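Allantoicase (Saccharomyces cerevisiae, PDB 1O59) hydrolyses allantoate to (S)-ureidoglycolate and urea, a step in allantoin degradation that lets yeast use purines as a secondary nitrogen source. Local coordinates at residues I27-N32 / G216-K221; T64-D69 / I187-L192; V125-L130 / V147-K152; H240-G245 / A279-N284; T290-L295 / K338-P343. One frame throughout, in Å; residues are numbered along the deposited sequence.

Contact 1 of 5, residues I27-N32 / G216-K221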
# COMPACT_ATOMS: atom_id res chain seq x y z
N ILE A 27 13.87 1.05 -3.36
CA ILE A 27 14.26 1.51 -2.05
C ILE A 27 13.10 1.34 -1.08
O ILE A 27 13.26 0.84 0.02
CB ILE A 27 14.74 2.98 -2.17
CG1 ILE A 27 16.15 2.98 -2.79
CG2 ILE A 27 14.71 3.68 -0.82
CD1 ILE A 27 16.37 4.05 -3.77
N ILE A 28 11.93 1.75 -1.53
CA ILE A 28 10.71 1.70 -0.71
C ILE A 28 10.35 0.26 -0.33
O ILE A 28 10.19 -0.06 0.85
CB ILE A 28 9.55 2.42 -1.46
CG1 ILE A 28 9.87 3.92 -1.58
CG2 ILE A 28 8.24 2.22 -0.77
CD1 ILE A 28 10.17 4.65 -0.23
N ILE A 29 10.30 -0.59 -1.33
CA ILE A 29 9.77 -1.93 -1.18
C ILE A 29 10.84 -2.97 -0.93
O ILE A 29 10.80 -3.64 0.09
CB ILE A 29 8.97 -2.29 -2.43
CG1 ILE A 29 7.79 -1.34 -2.58
CG2 ILE A 29 8.45 -3.71 -2.33
CD1 ILE A 29 7.22 -1.30 -3.99
N SER A 30 11.79 -3.13 -1.84
CA SER A 30 12.77 -4.20 -1.72
C SER A 30 13.65 -3.97 -0.52
O SER A 30 13.96 -4.91 0.21
CB SER A 30 13.67 -4.35 -2.98
OG SER A 30 12.94 -4.29 -4.21
N LYS A 31 14.09 -2.73 -0.31
CA LYS A 31 15.02 -2.46 0.79
C LYS A 31 14.29 -2.23 2.10
O LYS A 31 14.65 -2.80 3.12
CB LYS A 31 15.92 -1.28 0.48
CG LYS A 31 16.93 -1.56 -0.62
CD LYS A 31 18.04 -0.51 -0.65
CE LYS A 31 18.54 -0.27 -2.07
NZ LYS A 31 19.90 0.33 -2.10
N ASN A 32 13.26 -1.41 2.08
CA ASN A 32 12.65 -1.00 3.33
C ASN A 32 11.36 -1.74 3.63
O ASN A 32 10.77 -1.51 4.67
CB ASN A 32 12.43 0.53 3.35
CG ASN A 32 13.74 1.32 3.44
OD1 ASN A 32 14.27 1.56 4.53
ND2 ASN A 32 14.25 1.72 2.29
N GLY A 216 3.07 -7.21 8.47
CA GLY A 216 4.39 -6.90 7.94
C GLY A 216 4.73 -7.60 6.63
O GLY A 216 5.88 -7.58 6.22
N ALA A 217 3.76 -8.25 5.99
CA ALA A 217 3.99 -8.88 4.71
C ALA A 217 3.96 -7.82 3.62
O ALA A 217 3.23 -6.84 3.72
CB ALA A 217 2.96 -9.92 4.44
N VAL A 218 4.76 -8.04 2.58
CA VAL A 218 4.94 -7.08 1.50
C VAL A 218 5.19 -7.82 0.16
O VAL A 218 5.94 -8.79 0.10
CB VAL A 218 6.08 -6.05 1.86
CG1 VAL A 218 7.40 -6.70 1.84
CG2 VAL A 218 6.11 -4.89 0.91
N ALA A 219 4.50 -7.38 -0.89
CA ALA A 219 4.67 -7.93 -2.23
C ALA A 219 5.93 -7.34 -2.84
O ALA A 219 6.07 -6.13 -2.95
CB ALA A 219 3.45 -7.62 -3.09
N LEU A 220 6.84 -8.20 -3.25
CA LEU A 220 8.16 -7.78 -3.65
C LEU A 220 8.40 -7.70 -5.15
O LEU A 220 9.04 -6.76 -5.60
CB LEU A 220 9.23 -8.71 -3.03
CG LEU A 220 9.52 -8.40 -1.57
CD1 LEU A 220 10.69 -9.22 -1.13
CD2 LEU A 220 9.80 -6.91 -1.31
N LYS A 221 7.96 -8.71 -5.89
CA LYS A 221 8.32 -8.86 -7.30
C LYS A 221 7.21 -9.57 -8.01
O LYS A 221 6.50 -10.36 -7.41
CB LYS A 221 9.63 -9.65 -7.47
CG LYS A 221 10.87 -8.78 -7.28
CD LYS A 221 12.07 -9.11 -8.21
CE LYS A 221 13.09 -7.91 -8.24
NZ LYS A 221 14.23 -8.00 -9.25

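Contact 2 of 5, residues T64-D69 / I187-L192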
# COMPACT_ATOMS: atom_id res chain seq x y z
N THR A 64 -7.19 4.69 -6.54
CA THR A 64 -7.21 4.99 -7.97
C THR A 64 -6.20 6.07 -8.30
O THR A 64 -5.76 6.84 -7.44
CB THR A 64 -8.59 5.52 -8.33
OG1 THR A 64 -8.99 6.49 -7.36
CG2 THR A 64 -9.67 4.47 -8.16
N ALA A 65 -5.82 6.13 -9.56
CA ALA A 65 -5.03 7.26 -10.03
C ALA A 65 -6.03 8.36 -10.29
O ALA A 65 -7.17 8.05 -10.63
CB ALA A 65 -4.23 6.92 -11.30
N PRO A 66 -5.62 9.61 -10.12
CA PRO A 66 -6.54 10.72 -10.28
C PRO A 66 -6.91 10.96 -11.74
O PRO A 66 -6.13 10.65 -12.65
CB PRO A 66 -5.78 11.92 -9.70
CG PRO A 66 -4.41 11.46 -9.40
CD PRO A 66 -4.26 10.05 -9.79
N ILE A 67 -8.12 11.49 -11.94
CA ILE A 67 -8.71 11.71 -13.27
C ILE A 67 -9.25 13.13 -13.41
O ILE A 67 -9.46 13.82 -12.41
CB ILE A 67 -9.86 10.70 -13.54
CG1 ILE A 67 -10.89 10.73 -12.41
CG2 ILE A 67 -9.31 9.30 -13.72
CD1 ILE A 67 -12.22 10.10 -12.77
N ARG A 68 -9.48 13.56 -14.65
CA ARG A 68 -9.93 14.93 -14.86
C ARG A 68 -11.43 15.12 -14.57
O ARG A 68 -11.79 15.88 -13.65
CB ARG A 68 -9.51 15.50 -16.22
CG ARG A 68 -9.40 17.07 -16.24
CD ARG A 68 -9.37 17.74 -14.83
NE ARG A 68 -9.32 19.21 -14.76
CZ ARG A 68 -10.39 20.03 -14.59
NH1 ARG A 68 -10.19 21.35 -14.51
NH2 ARG A 68 -11.64 19.56 -14.51
N ASP A 69 -12.32 14.44 -15.29
CA ASP A 69 -13.75 14.69 -15.04
C ASP A 69 -14.64 13.45 -15.10
O ASP A 69 -15.64 13.37 -14.38
CB ASP A 69 -14.28 15.78 -15.99
CG ASP A 69 -15.49 16.53 -15.42
OD1 ASP A 69 -16.41 16.86 -16.22
OD2 ASP A 69 -15.60 16.82 -14.18
N ILE A 187 -4.14 19.19 -3.73
CA ILE A 187 -3.35 17.99 -3.86
C ILE A 187 -4.28 16.84 -4.27
O ILE A 187 -5.29 16.59 -3.62
CB ILE A 187 -2.63 17.65 -2.53
CG1 ILE A 187 -1.62 18.75 -2.14
CG2 ILE A 187 -1.92 16.28 -2.64
CD1 ILE A 187 -1.09 18.60 -0.70
N ALA A 188 -3.88 16.11 -5.31
CA ALA A 188 -4.64 14.98 -5.82
C ALA A 188 -4.49 13.75 -4.92
O ALA A 188 -5.49 13.23 -4.40
CB ALA A 188 -4.22 14.67 -7.26
N ARG A 189 -3.24 13.31 -4.70
CA ARG A 189 -2.97 12.10 -3.92
C ARG A 189 -1.87 12.24 -2.94
O ARG A 189 -0.87 12.96 -3.20
CB ARG A 189 -2.63 10.90 -4.82
CG ARG A 189 -3.79 10.36 -5.66
CD ARG A 189 -4.94 9.81 -4.85
NE ARG A 189 -5.99 9.27 -5.75
CZ ARG A 189 -6.95 9.99 -6.32
NH1 ARG A 189 -7.09 11.29 -6.09
NH2 ARG A 189 -7.82 9.38 -7.11
N PHE A 190 -2.01 11.53 -1.82
CA PHE A 190 -0.93 11.44 -0.81
C PHE A 190 -0.69 10.00 -0.37
O PHE A 190 -1.56 9.39 0.24
CB PHE A 190 -1.26 12.33 0.38
CG PHE A 190 -0.27 12.25 1.54
CD1 PHE A 190 1.12 12.15 1.32
CD2 PHE A 190 -0.74 12.33 2.86
CE1 PHE A 190 2.02 12.10 2.39
CE2 PHE A 190 0.15 12.31 3.92
CZ PHE A 190 1.53 12.19 3.69
N ARG A 191 0.47 9.46 -0.73
CA ARG A 191 0.89 8.13 -0.28
C ARG A 191 1.99 8.27 0.77
O ARG A 191 2.90 9.04 0.58
CB ARG A 191 1.49 7.34 -1.46
CG ARG A 191 0.70 7.37 -2.77
CD ARG A 191 -0.75 7.00 -2.62
NE ARG A 191 -1.49 6.85 -3.88
CZ ARG A 191 -2.82 6.73 -3.94
NH1 ARG A 191 -3.54 6.81 -2.82
NH2 ARG A 191 -3.44 6.56 -5.10
N LEU A 192 1.93 7.52 1.85
CA LEU A 192 3.04 7.52 2.81
C LEU A 192 3.54 6.09 3.09
O LEU A 192 2.80 5.24 3.60
CB LEU A 192 2.68 8.26 4.11
CG LEU A 192 3.92 8.62 4.93
CD1 LEU A 192 4.73 9.80 4.34
CD2 LEU A 192 3.53 8.90 6.34

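Contact 3 of 5, residues V125-L130 / V147-K152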
# COMPACT_ATOMS: atom_id res chain seq x y z
N VAL A 125 4.78 21.46 1.15
CA VAL A 125 4.19 20.44 1.98
C VAL A 125 5.22 20.10 3.06
O VAL A 125 6.44 20.16 2.84
CB VAL A 125 3.85 19.20 1.10
CG1 VAL A 125 3.81 17.95 1.89
CG2 VAL A 125 2.49 19.39 0.36
N SER A 126 4.72 19.80 4.26
CA SER A 126 5.52 19.09 5.26
C SER A 126 4.63 17.97 5.85
O SER A 126 3.40 17.97 5.70
CB SER A 126 6.14 20.03 6.32
OG SER A 126 5.20 20.56 7.24
N ILE A 127 5.30 16.99 6.47
CA ILE A 127 4.62 15.88 7.11
C ILE A 127 5.11 15.65 8.53
O ILE A 127 6.32 15.66 8.82
CB ILE A 127 4.78 14.60 6.29
CG1 ILE A 127 4.43 14.86 4.81
CG2 ILE A 127 3.85 13.49 6.83
CD1 ILE A 127 4.87 13.73 3.86
N GLU A 128 4.13 15.47 9.42
CA GLU A 128 4.35 15.13 10.83
C GLU A 128 3.63 13.83 11.12
O GLU A 128 2.76 13.38 10.35
CB GLU A 128 3.80 16.21 11.73
CG GLU A 128 4.26 17.61 11.34
CD GLU A 128 3.88 18.69 12.35
OE1 GLU A 128 3.02 18.46 13.21
OE2 GLU A 128 4.44 19.81 12.27
N ALA A 129 4.02 13.20 12.23
CA ALA A 129 3.40 11.94 12.65
C ALA A 129 3.28 11.87 14.16
O ALA A 129 3.96 12.58 14.88
CB ALA A 129 4.19 10.75 12.14
N LEU A 130 2.37 11.03 14.62
CA LEU A 130 2.34 10.68 16.03
C LEU A 130 1.97 9.21 16.31
O LEU A 130 1.45 8.48 15.46
CB LEU A 130 1.46 11.66 16.83
CG LEU A 130 -0.08 11.71 16.85
CD1 LEU A 130 -0.76 10.44 17.43
CD2 LEU A 130 -0.48 12.94 17.66
N VAL A 147 5.20 15.06 15.61
CA VAL A 147 6.62 15.09 15.35
C VAL A 147 6.82 15.20 13.85
O VAL A 147 6.34 14.37 13.11
CB VAL A 147 7.29 13.77 15.81
CG1 VAL A 147 8.74 13.70 15.38
CG2 VAL A 147 7.24 13.66 17.32
N GLU A 148 7.55 16.22 13.42
CA GLU A 148 7.89 16.35 12.00
C GLU A 148 8.82 15.23 11.49
O GLU A 148 9.86 14.94 12.05
CB GLU A 148 8.53 17.70 11.72
CG GLU A 148 8.74 17.95 10.24
CD GLU A 148 9.53 19.21 9.98
OE1 GLU A 148 8.89 20.23 9.69
OE2 GLU A 148 10.78 19.16 10.05
N ILE A 149 8.42 14.62 10.39
CA ILE A 149 9.20 13.53 9.82
C ILE A 149 9.60 13.81 8.36
O ILE A 149 10.57 13.22 7.86
CB ILE A 149 8.44 12.20 9.94
CG1 ILE A 149 7.07 12.29 9.30
CG2 ILE A 149 8.31 11.79 11.40
CD1 ILE A 149 6.50 10.95 9.04
N VAL A 150 8.89 14.72 7.70
CA VAL A 150 9.32 15.24 6.43
C VAL A 150 9.24 16.74 6.43
O VAL A 150 8.15 17.31 6.50
CB VAL A 150 8.50 14.67 5.29
CG1 VAL A 150 8.97 15.24 3.95
CG2 VAL A 150 8.57 13.11 5.32
N GLU A 151 10.41 17.36 6.37
CA GLU A 151 10.56 18.81 6.34
C GLU A 151 9.90 19.42 5.12
O GLU A 151 9.68 18.76 4.10
CB GLU A 151 12.05 19.19 6.33
CG GLU A 151 12.72 18.96 4.97
CD GLU A 151 14.21 18.61 5.03
OE1 GLU A 151 15.10 19.54 5.03
OE2 GLU A 151 14.47 17.36 5.07
N LYS A 152 9.61 20.71 5.23
CA LYS A 152 8.90 21.49 4.23
C LYS A 152 9.63 21.42 2.89
O LYS A 152 10.82 21.67 2.81
CB LYS A 152 8.78 22.94 4.72
CG LYS A 152 7.82 23.80 3.93
CD LYS A 152 8.11 25.30 4.13
CE LYS A 152 6.95 26.08 4.76
NZ LYS A 152 7.18 27.59 4.71
O HOH W 1 6.00 19.92 9.94

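Contact 4 of 5, residues H240-G245 / A279-N284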
# COMPACT_ATOMS: atom_id res chain seq x y z
N HIS A 240 -14.12 -5.48 -3.39
CA HIS A 240 -15.40 -5.07 -3.94
C HIS A 240 -15.65 -5.47 -5.40
O HIS A 240 -16.76 -5.74 -5.80
CB HIS A 240 -15.50 -3.56 -3.75
CG HIS A 240 -16.66 -2.94 -4.47
ND1 HIS A 240 -17.96 -3.07 -4.03
CD2 HIS A 240 -16.71 -2.19 -5.60
CE1 HIS A 240 -18.76 -2.44 -4.87
NE2 HIS A 240 -18.03 -1.91 -5.84
N ASP A 241 -14.60 -5.51 -6.22
CA ASP A 241 -14.68 -5.90 -7.61
C ASP A 241 -13.30 -6.32 -8.10
O ASP A 241 -12.42 -6.56 -7.27
CB ASP A 241 -15.29 -4.78 -8.45
CG ASP A 241 -14.48 -3.48 -8.45
OD1 ASP A 241 -13.26 -3.44 -8.17
OD2 ASP A 241 -15.02 -2.43 -8.78
N MSE A 242 -13.10 -6.43 -9.41
CA MSE A 242 -11.80 -6.85 -9.98
C MSE A 242 -10.67 -5.84 -9.81
O MSE A 242 -9.47 -6.17 -9.85
CB MSE A 242 -11.94 -7.17 -11.46
CG MSE A 242 -12.71 -8.45 -11.73
SE MSE A 242 -12.83 -9.00 -13.59
CE MSE A 242 -13.80 -7.62 -14.34
N SER A 243 -11.03 -4.59 -9.62
CA SER A 243 -10.02 -3.56 -9.62
C SER A 243 -9.15 -3.60 -8.37
O SER A 243 -8.10 -2.97 -8.34
CB SER A 243 -10.67 -2.21 -9.77
OG SER A 243 -11.29 -1.91 -8.56
N ASP A 244 -9.56 -4.34 -7.34
CA ASP A 244 -8.77 -4.39 -6.11
C ASP A 244 -8.10 -5.72 -5.81
O ASP A 244 -7.81 -6.05 -4.69
CB ASP A 244 -9.57 -3.90 -4.90
CG ASP A 244 -10.91 -4.61 -4.72
OD1 ASP A 244 -10.93 -5.85 -4.78
OD2 ASP A 244 -11.99 -3.99 -4.50
N GLY A 245 -7.82 -6.47 -6.86
CA GLY A 245 -6.95 -7.63 -6.76
C GLY A 245 -5.74 -7.44 -7.64
O GLY A 245 -5.31 -6.33 -7.89
N ALA A 279 -12.09 -14.18 -5.73
CA ALA A 279 -13.26 -13.31 -5.59
C ALA A 279 -13.34 -12.30 -6.74
O ALA A 279 -12.35 -11.64 -7.06
CB ALA A 279 -13.24 -12.56 -4.23
N HIS A 280 -14.52 -12.25 -7.35
CA HIS A 280 -14.82 -11.35 -8.49
C HIS A 280 -14.17 -11.66 -9.82
O HIS A 280 -14.66 -11.15 -10.83
CB HIS A 280 -14.65 -9.86 -8.16
CG HIS A 280 -15.28 -9.49 -6.86
ND1 HIS A 280 -16.63 -9.59 -6.64
CD2 HIS A 280 -14.73 -9.10 -5.69
CE1 HIS A 280 -16.90 -9.24 -5.39
NE2 HIS A 280 -15.76 -8.92 -4.80
N PHE A 281 -13.17 -12.52 -9.86
CA PHE A 281 -12.61 -12.97 -11.14
C PHE A 281 -13.38 -14.17 -11.68
O PHE A 281 -13.21 -15.30 -11.25
CB PHE A 281 -11.13 -13.25 -11.02
CG PHE A 281 -10.35 -12.05 -10.60
CD1 PHE A 281 -10.01 -11.08 -11.54
CD2 PHE A 281 -10.02 -11.84 -9.25
CE1 PHE A 281 -9.31 -9.94 -11.16
CE2 PHE A 281 -9.30 -10.69 -8.86
CZ PHE A 281 -8.95 -9.74 -9.81
N ARG A 282 -14.23 -13.88 -12.65
CA ARG A 282 -15.29 -14.80 -13.06
C ARG A 282 -15.07 -15.35 -14.46
O ARG A 282 -15.43 -16.51 -14.71
CB ARG A 282 -16.66 -14.14 -12.96
CG ARG A 282 -17.17 -14.18 -11.58
CD ARG A 282 -18.25 -13.17 -11.25
NE ARG A 282 -18.72 -13.34 -9.87
CZ ARG A 282 -19.26 -12.37 -9.11
NH1 ARG A 282 -19.38 -11.13 -9.57
NH2 ARG A 282 -19.69 -12.64 -7.87
N GLY A 283 -14.53 -14.52 -15.35
CA GLY A 283 -14.20 -14.96 -16.68
C GLY A 283 -12.71 -14.95 -16.93
O GLY A 283 -12.31 -15.12 -18.07
N ASN A 284 -11.91 -14.74 -15.88
CA ASN A 284 -10.46 -14.49 -16.01
C ASN A 284 -9.62 -14.98 -14.81
O ASN A 284 -8.54 -14.49 -14.57
CB ASN A 284 -10.17 -12.99 -16.25
CG ASN A 284 -10.86 -12.06 -15.23
OD1 ASN A 284 -11.61 -12.49 -14.37
ND2 ASN A 284 -10.61 -10.76 -15.36

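Contact 5 of 5, residues T290-L295 / K338-P343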
# COMPACT_ATOMS: atom_id res chain seq x y z
N THR A 290 0.09 -22.62 -8.40
CA THR A 290 0.98 -23.27 -7.45
C THR A 290 1.43 -22.24 -6.43
O THR A 290 1.34 -21.06 -6.67
CB THR A 290 2.25 -23.91 -8.15
OG1 THR A 290 3.05 -22.90 -8.76
CG2 THR A 290 1.90 -24.87 -9.27
N VAL A 291 1.92 -22.70 -5.29
CA VAL A 291 2.52 -21.82 -4.32
C VAL A 291 3.82 -22.47 -3.87
O VAL A 291 3.82 -23.63 -3.48
CB VAL A 291 1.61 -21.61 -3.10
CG1 VAL A 291 2.25 -20.61 -2.14
CG2 VAL A 291 0.21 -21.16 -3.53
N GLU A 292 4.94 -21.74 -3.97
CA GLU A 292 6.21 -22.18 -3.42
C GLU A 292 6.60 -21.29 -2.30
O GLU A 292 6.15 -20.14 -2.23
CB GLU A 292 7.31 -22.10 -4.46
CG GLU A 292 7.05 -22.98 -5.67
CD GLU A 292 7.04 -22.17 -6.94
OE1 GLU A 292 8.13 -22.19 -7.59
OE2 GLU A 292 5.96 -21.48 -7.23
N GLY A 293 7.45 -21.83 -1.43
CA GLY A 293 8.09 -21.09 -0.37
C GLY A 293 9.60 -21.14 -0.51
O GLY A 293 10.15 -22.02 -1.17
N CYS A 294 10.28 -20.19 0.10
CA CYS A 294 11.71 -20.29 0.16
C CYS A 294 12.28 -19.54 1.34
O CYS A 294 11.65 -18.64 1.87
CB CYS A 294 12.31 -19.81 -1.15
SG CYS A 294 13.22 -18.28 -1.03
N LEU A 295 13.49 -19.91 1.75
CA LEU A 295 14.17 -19.25 2.85
C LEU A 295 15.36 -18.41 2.34
O LEU A 295 16.35 -18.98 1.83
CB LEU A 295 14.64 -20.31 3.85
CG LEU A 295 15.42 -19.84 5.08
CD1 LEU A 295 14.67 -18.75 5.87
CD2 LEU A 295 15.70 -21.04 5.95
N LYS A 338 5.95 -17.73 -3.28
CA LYS A 338 5.76 -17.36 -4.68
C LYS A 338 4.45 -17.97 -5.09
O LYS A 338 4.24 -19.15 -4.94
CB LYS A 338 6.93 -17.88 -5.56
CG LYS A 338 6.81 -17.61 -7.06
CD LYS A 338 8.19 -17.71 -7.85
CE LYS A 338 8.77 -19.11 -7.98
NZ LYS A 338 10.25 -19.09 -8.16
N LEU A 339 3.54 -17.13 -5.59
CA LEU A 339 2.26 -17.59 -6.10
C LEU A 339 2.40 -17.55 -7.60
O LEU A 339 2.85 -16.56 -8.14
CB LEU A 339 1.12 -16.68 -5.63
CG LEU A 339 -0.21 -16.78 -6.41
CD1 LEU A 339 -0.88 -18.16 -6.26
CD2 LEU A 339 -1.17 -15.63 -5.99
N THR A 340 2.05 -18.64 -8.26
CA THR A 340 2.21 -18.77 -9.69
C THR A 340 0.81 -19.04 -10.19
O THR A 340 0.11 -19.90 -9.63
CB THR A 340 3.16 -19.93 -10.05
OG1 THR A 340 4.50 -19.70 -9.54
CG2 THR A 340 3.35 -20.05 -11.56
N ILE A 341 0.39 -18.26 -11.19
CA ILE A 341 -0.92 -18.42 -11.82
C ILE A 341 -0.69 -18.84 -13.26
O ILE A 341 0.28 -18.38 -13.90
CB ILE A 341 -1.81 -17.14 -11.70
CG1 ILE A 341 -1.23 -15.93 -12.45
CG2 ILE A 341 -2.02 -16.78 -10.22
CD1 ILE A 341 -2.08 -14.67 -12.30
N ILE A 342 -1.53 -19.74 -13.75
CA ILE A 342 -1.24 -20.43 -14.99
C ILE A 342 -2.47 -20.38 -15.86
O ILE A 342 -3.55 -20.75 -15.41
CB ILE A 342 -0.84 -21.88 -14.72
CG1 ILE A 342 0.47 -21.92 -13.96
CG2 ILE A 342 -0.66 -22.63 -16.00
CD1 ILE A 342 0.54 -23.09 -13.02
N PRO A 343 -2.32 -19.96 -17.12
CA PRO A 343 -1.15 -19.22 -17.63
C PRO A 343 -1.11 -17.72 -17.23
O PRO A 343 -0.08 -17.05 -17.36
CB PRO A 343 -1.34 -19.34 -19.14
CG PRO A 343 -2.85 -19.33 -19.32
CD PRO A 343 -3.43 -20.02 -18.10

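Contact 1 of 5, residues I27-N32 / G216-K221
Ile-29 meets Leu-220 methyl to methyl, CG2 lying 3.6 Å from CD2 as the two side chains overlap, running past one another from their own backbones. The same CG2 is the probe for two further groups: Ala-219 O at 3.5 Å and, more loosely, Val-218 CG2 at 4.2 Å. It can do this because it stands opposite the backbone N of Ile-29 (CG1 has chi1 -62°), a setting that hands the branch methyl to the strand. Leu-220 CD2 also rests on the helix backbone, 4.0 Å from Ser-30 CA. No hydrogen bond crosses the contact. One shell out, the helix segment 27-31 runs almost at right angles (94°) to strand segment 218-221, with axes 8.4 Å apart. Leu-220 and Lys-221 both face Val-261, a classic beta bulge in this edge strand. Behind the helix, Ile-28 packs on Ile-108 and Val-164 of the first half of the chain, and Asn-32 ND2 donates to Ile-27 O at 2.6 Å across the helix's last turn. Strand 218-222 belongs to the second allantoicase repeat, so the helix touches both halves of the chain. With only 170 Å² buried, this join probably rests on close apolar fit, with no directional bond to fix it.

Contact 2 of 5, residues T64-D69 / I187-L192
Ala-188 starts the contact by setting its CB 3.9 Å from Pro-66 CG, an apolar touch on the proline ring. Arg-189 CG rests on the same ring, and the bend at chi2 (-63°) beyond it swings the guanidinium round to Thr-64. There it grips side-on with two nitrogens: NE donates to Thr-64 O at 3.0 Å and NH2 to Thr-64 OG1 at 3.1 Å, both acceptors tilted about 20° from the guanidinium plane. Pro-66 N lies over one face of that group, offset toward its rim. On the far nitrogen, NH1 donates to Ala-188 O at 3.0 Å and forms a salt bridge with Asp-81, which also receives Ile-67 N. Ala-188 and Arg-189 both face Asp-113, a classic beta bulge in strand 186-196 of the first allantoicase repeat, a family grouped with the galactose-binding-domain-like beta sandwiches. An alanine in place of Arg-189 is likely to leave Asp-81 without its charged mate and Thr-64 without its clamp, letting the 64-69 loop drift from the sheet. Two residues on, Arg-191 NH2 comes 3.3 Å from Thr-64 O and its NH1 hydrogen-bonds Gln-62 O, with Arg-189 CG over one face of its guanidinium.

Contact 3 of 5, residues V125-L130 / V147-K152
Ile-127 and Val-150 run alongside each other, with their CB atoms 3.9 Å apart; this is the tight half of an antiparallel strand pair. Their backbones bond in both directions, Ile-127 N to Val-150 O being nearly straight (173°). Ile-127 O is doubly gripped, by Val-150 N at 3.0 Å and by Ile-149 N at 2.8 Å, the signature of a classic beta bulge with Ile-149 and Val-150 both facing Ile-127. The bulge shifts the register by one residue. Ile-149 holds CG1 between its backbone N and carbonyl carbon (chi1 56°), which carries CD1 to within 3.9 Å of Ala-129 CB on the apolar face. Farther in, Ile-127 packs on Phe-190 and Leu-192 of strand 186-196. The other face is polar and looser. Glu-128 and Glu-148 form a non-hydrogen-bonded pair whose nearest charged atoms, OE2 and OE1, stay 5.2 Å apart. A water joins them, accepting from Ser-126 OG, which also hydrogen-bonds Tyr-182 OH, and donating to Glu-128 OE2 at 2.8 Å and Glu-148 OE1 at 2.9 Å. Glu-128 also forms salt bridges with Lys-178 and Lys-180. Water and lysines together would probably offset the mutual repulsion of the two carboxylates.

Contact 4 of 5, residues H240-G245 / A279-N284
Met-242, present as selenomethionine, lies against His-280, Phe-281 and Asn-284 where two irregular loops of the second allantoicase repeat meet; the first contains an Asx turn, Ser-243 N donating to Asp-241 OD1. Met-242 has the most area buried here. Its CG touches Phe-281 CE1 at 3.8 Å and His-280 O at 3.5 Å, and its SE sits 5.0 Å from the Phe-281 ring centroid, 52° off the normal, an oblique Met-aromatic contact. His-280 comes next and works by its ring face: Asp-241 CA stands 4.0 Å from the centroid and 26° off the normal, a CH-pi contact, with His-240 O above the same face near the rim. That ring is turned over the Asp-241 backbone by a chi1 of -46°, CG standing opposite the carbonyl carbon. Its NE2 has a weak hydrogen bond to Gly-239 O. Lys-348 of strand 346-354 touches both aromatic residues, linking the loops to the sheet. Phe-281 presents its edge to Gly-245 CA, 4.2 Å from CZ, and a side chain at that glycine would collide with CE2. At the far end of the selenomethionine, SE reaches Asn-284, whose CG lies in the plane of the Phe-281 ring, and comes 3.3 Å from ND2.

Contact 5 of 5, residues T290-L295 / K338-P343
Strand segments 290-294 and 338-342 run antiparallel at 158° with axes 4.8 Å apart, joined by four backbone hydrogen bonds between Thr-290 and Thr-340 and between Glu-292 and Lys-338. The non-hydrogen-bonded pair, Val-291 and Leu-339, faces the interior, where CG2 of Val-291 meets CD1 of Leu-339 at 4.2 Å; Leu-339 goes on to pack against Trp-246. On the opposite side of the sheet the two threonines stand together on the same face, and Thr-290 OG1 closes to 3.2 Å on Thr-340 CB. Glu-292 and Lys-338 cross there. Lys-338 leaves its backbone with CG anti to N (chi1 177°) and then bends at chi3 (70°), which curls CE to 3.2 Å from Glu-292 OE1 and leaves NZ in a long salt bridge with that oxygen at 3.8 Å. The other oxygen, OE2, lies 3.3 Å from Thr-340 OG1. Lys-338 also makes a cation-pi contact with Trp-309. With an alanine here instead of Glu-292, the Lys-338 ammonium would probably lose its carboxylate mate and the Thr-340 hydroxyl its neighbouring oxygen. Strands 336-342 and 288-294 are the third and fourth across a five-stranded antiparallel sheet, as in one side of a galactose-binding-domain-like beta sandwich.

From the N terminus, the helix of contact 1 opens the longest loop, which closes only at strand 218-222, tying the first half of the chain to the edge of the second repeat's sheet. Contact 2 is nested inside that loop, and contact 3 inside contact 2. These inner two touch in the first repeat's core, where Ile-187 CD1 lies 3.8 Å from Val-125 CG2, binding strand 186-196 to the sheet of strands 124-130 and 147-154. Contacts 4 and 5 follow in series, without crossing, within the second repeat: one joins loops, the other neighbouring strands. Contacts 1 and 5 reach the same sheet, their centres about 17 Å apart.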